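Local coordinates for protein (superoxide dismutase) (Sulfolobus acidocaldarius, PDB 1B06), which destroys toxic superoxide radicals, converting them to hydrogen peroxide and oxygen at a single iron ion in each subunit, at residues 81-86 / 133-138. Numbering follows the deposited sequence.
Sequences HKLHAI and SGWTVL. With FE (Fe (III) ion), chain G.
W135 reaches from strand 134-140 to helix 67-89, where its indole meets L83 and H84. CB and CG carry the ring across. CG stands anti to the carbonyl carbon (chi1 -48°), and from there the indole runs toward the helix. CD1, NE1, CE2 and CD2 face L83 CD1, which lies 3.8 Å from the five-membered ring centroid, a CH-pi contact. L83 CD1 is offset toward the indole rim, where W135 NE1 is 3.7 Å away; the N-H of W135 is hydrogen-bonded to H155 ND1. Further out, CZ2 packs against L83 CB and CZ3 passes near L83 O. At the tip, CZ2 and CH2 point into the face of the H84 imidazole. The stack is edge-to-face, with planes at 80° and CH2 over the imidazole centre. H84 NE2 binds the iron at 2.2 Å, and H84 ND1 is hydrogen-bonded to G80 O. The imidazole is thus held at both nitrogens, with the indole edge against one face. Replacing this tryptophan by an alanine would probably open a gap beside L83, take the indole edge from H84 and leave H155 ND1 without its N-H partner. H33, D170, H174 and a water complete the iron site of the iron/manganese superoxide dismutase fold, set between the alpha-hairpin and C-terminal domains.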
# COMPACT_ATOMS: atom_id res chain seq x y z
N HIS A 81 -4.03 -3.22 -17.55
CA HIS A 81 -4.57 -3.24 -18.90
C HIS A 81 -5.26 -1.91 -19.26
O HIS A 81 -4.91 -1.25 -20.24
CB HIS A 81 -5.55 -4.42 -19.04
CG HIS A 81 -6.64 -4.22 -20.04
ND1 HIS A 81 -6.38 -3.99 -21.38
CD2 HIS A 81 -7.98 -4.22 -19.91
CE1 HIS A 81 -7.53 -3.85 -22.02
NE2 HIS A 81 -8.52 -3.98 -21.15
N LYS A 82 -6.24 -1.51 -18.45
CA LYS A 82 -6.99 -0.29 -18.70
C LYS A 82 -6.13 0.97 -18.78
O LYS A 82 -6.35 1.81 -19.65
CB LYS A 82 -8.06 -0.11 -17.62
CG LYS A 82 -9.07 -1.26 -17.57
CD LYS A 82 -10.30 -0.90 -16.75
CE LYS A 82 -11.42 -1.90 -16.97
NZ LYS A 82 -12.33 -1.51 -18.09
N LEU A 83 -5.15 1.09 -17.89
CA LEU A 83 -4.29 2.26 -17.89
C LEU A 83 -3.39 2.32 -19.12
O LEU A 83 -3.11 3.40 -19.64
CB LEU A 83 -3.45 2.30 -16.62
CG LEU A 83 -4.21 2.56 -15.31
CD1 LEU A 83 -3.21 2.70 -14.18
CD2 LEU A 83 -5.07 3.81 -15.43
N HIS A 84 -2.92 1.16 -19.57
CA HIS A 84 -2.06 1.13 -20.75
C HIS A 84 -2.88 1.47 -21.99
O HIS A 84 -2.40 2.11 -22.91
CB HIS A 84 -1.41 -0.25 -20.90
CG HIS A 84 -0.16 -0.40 -20.11
ND1 HIS A 84 -0.16 -0.82 -18.80
CD2 HIS A 84 1.13 -0.11 -20.41
CE1 HIS A 84 1.08 -0.79 -18.33
NE2 HIS A 84 1.87 -0.36 -19.29
N ALA A 85 -4.14 1.04 -21.99
CA ALA A 85 -5.04 1.31 -23.10
C ALA A 85 -5.25 2.81 -23.26
O ALA A 85 -5.32 3.32 -24.38
CB ALA A 85 -6.37 0.62 -22.87
N ILE A 86 -5.34 3.53 -22.15
CA ILE A 86 -5.52 4.98 -22.21
C ILE A 86 -4.20 5.62 -22.66
O ILE A 86 -4.19 6.53 -23.50
CB ILE A 86 -5.90 5.55 -20.84
CG1 ILE A 86 -7.28 5.03 -20.42
CG2 ILE A 86 -5.92 7.07 -20.90
CD1 ILE A 86 -7.55 5.16 -18.93
N SER A 133 7.81 2.92 -8.89
CA SER A 133 7.02 2.66 -10.10
C SER A 133 5.56 3.04 -9.97
O SER A 133 4.94 2.83 -8.93
CB SER A 133 7.12 1.18 -10.46
OG SER A 133 8.34 0.92 -11.13
N GLY A 134 5.00 3.59 -11.05
CA GLY A 134 3.61 4.00 -11.03
C GLY A 134 3.25 4.92 -12.17
O GLY A 134 3.88 4.87 -13.23
N TRP A 135 2.24 5.75 -11.97
CA TRP A 135 1.78 6.68 -12.99
C TRP A 135 1.43 8.02 -12.37
O TRP A 135 1.21 8.12 -11.16
CB TRP A 135 0.50 6.17 -13.66
CG TRP A 135 0.49 4.75 -14.11
CD1 TRP A 135 0.53 3.64 -13.32
CD2 TRP A 135 0.40 4.29 -15.46
NE1 TRP A 135 0.46 2.51 -14.10
CE2 TRP A 135 0.37 2.88 -15.42
CE3 TRP A 135 0.33 4.93 -16.71
CZ2 TRP A 135 0.29 2.09 -16.57
CZ3 TRP A 135 0.24 4.15 -17.86
CH2 TRP A 135 0.22 2.74 -17.78
N THR A 136 1.38 9.06 -13.20
CA THR A 136 0.94 10.37 -12.73
C THR A 136 -0.24 10.64 -13.64
O THR A 136 -0.14 10.54 -14.86
CB THR A 136 2.00 11.47 -12.88
OG1 THR A 136 3.08 11.20 -11.98
CG2 THR A 136 1.39 12.82 -12.49
N VAL A 137 -1.38 10.94 -13.03
CA VAL A 137 -2.61 11.13 -13.76
C VAL A 137 -3.28 12.47 -13.49
O VAL A 137 -3.04 13.09 -12.46
CB VAL A 137 -3.61 10.01 -13.38
CG1 VAL A 137 -4.81 10.04 -14.29
CG2 VAL A 137 -2.93 8.65 -13.47
N LEU A 138 -4.10 12.90 -14.44
CA LEU A 138 -4.87 14.12 -14.29
C LEU A 138 -6.33 13.69 -14.43
O LEU A 138 -6.74 13.23 -15.50
CB LEU A 138 -4.54 15.14 -15.38
CG LEU A 138 -5.33 16.44 -15.19
CD1 LEU A 138 -4.81 17.17 -13.96
CD2 LEU A 138 -5.22 17.33 -16.42
FE FE G . 3.83 0.38 -18.62
O HOH W 1 3.17 0.35 -16.65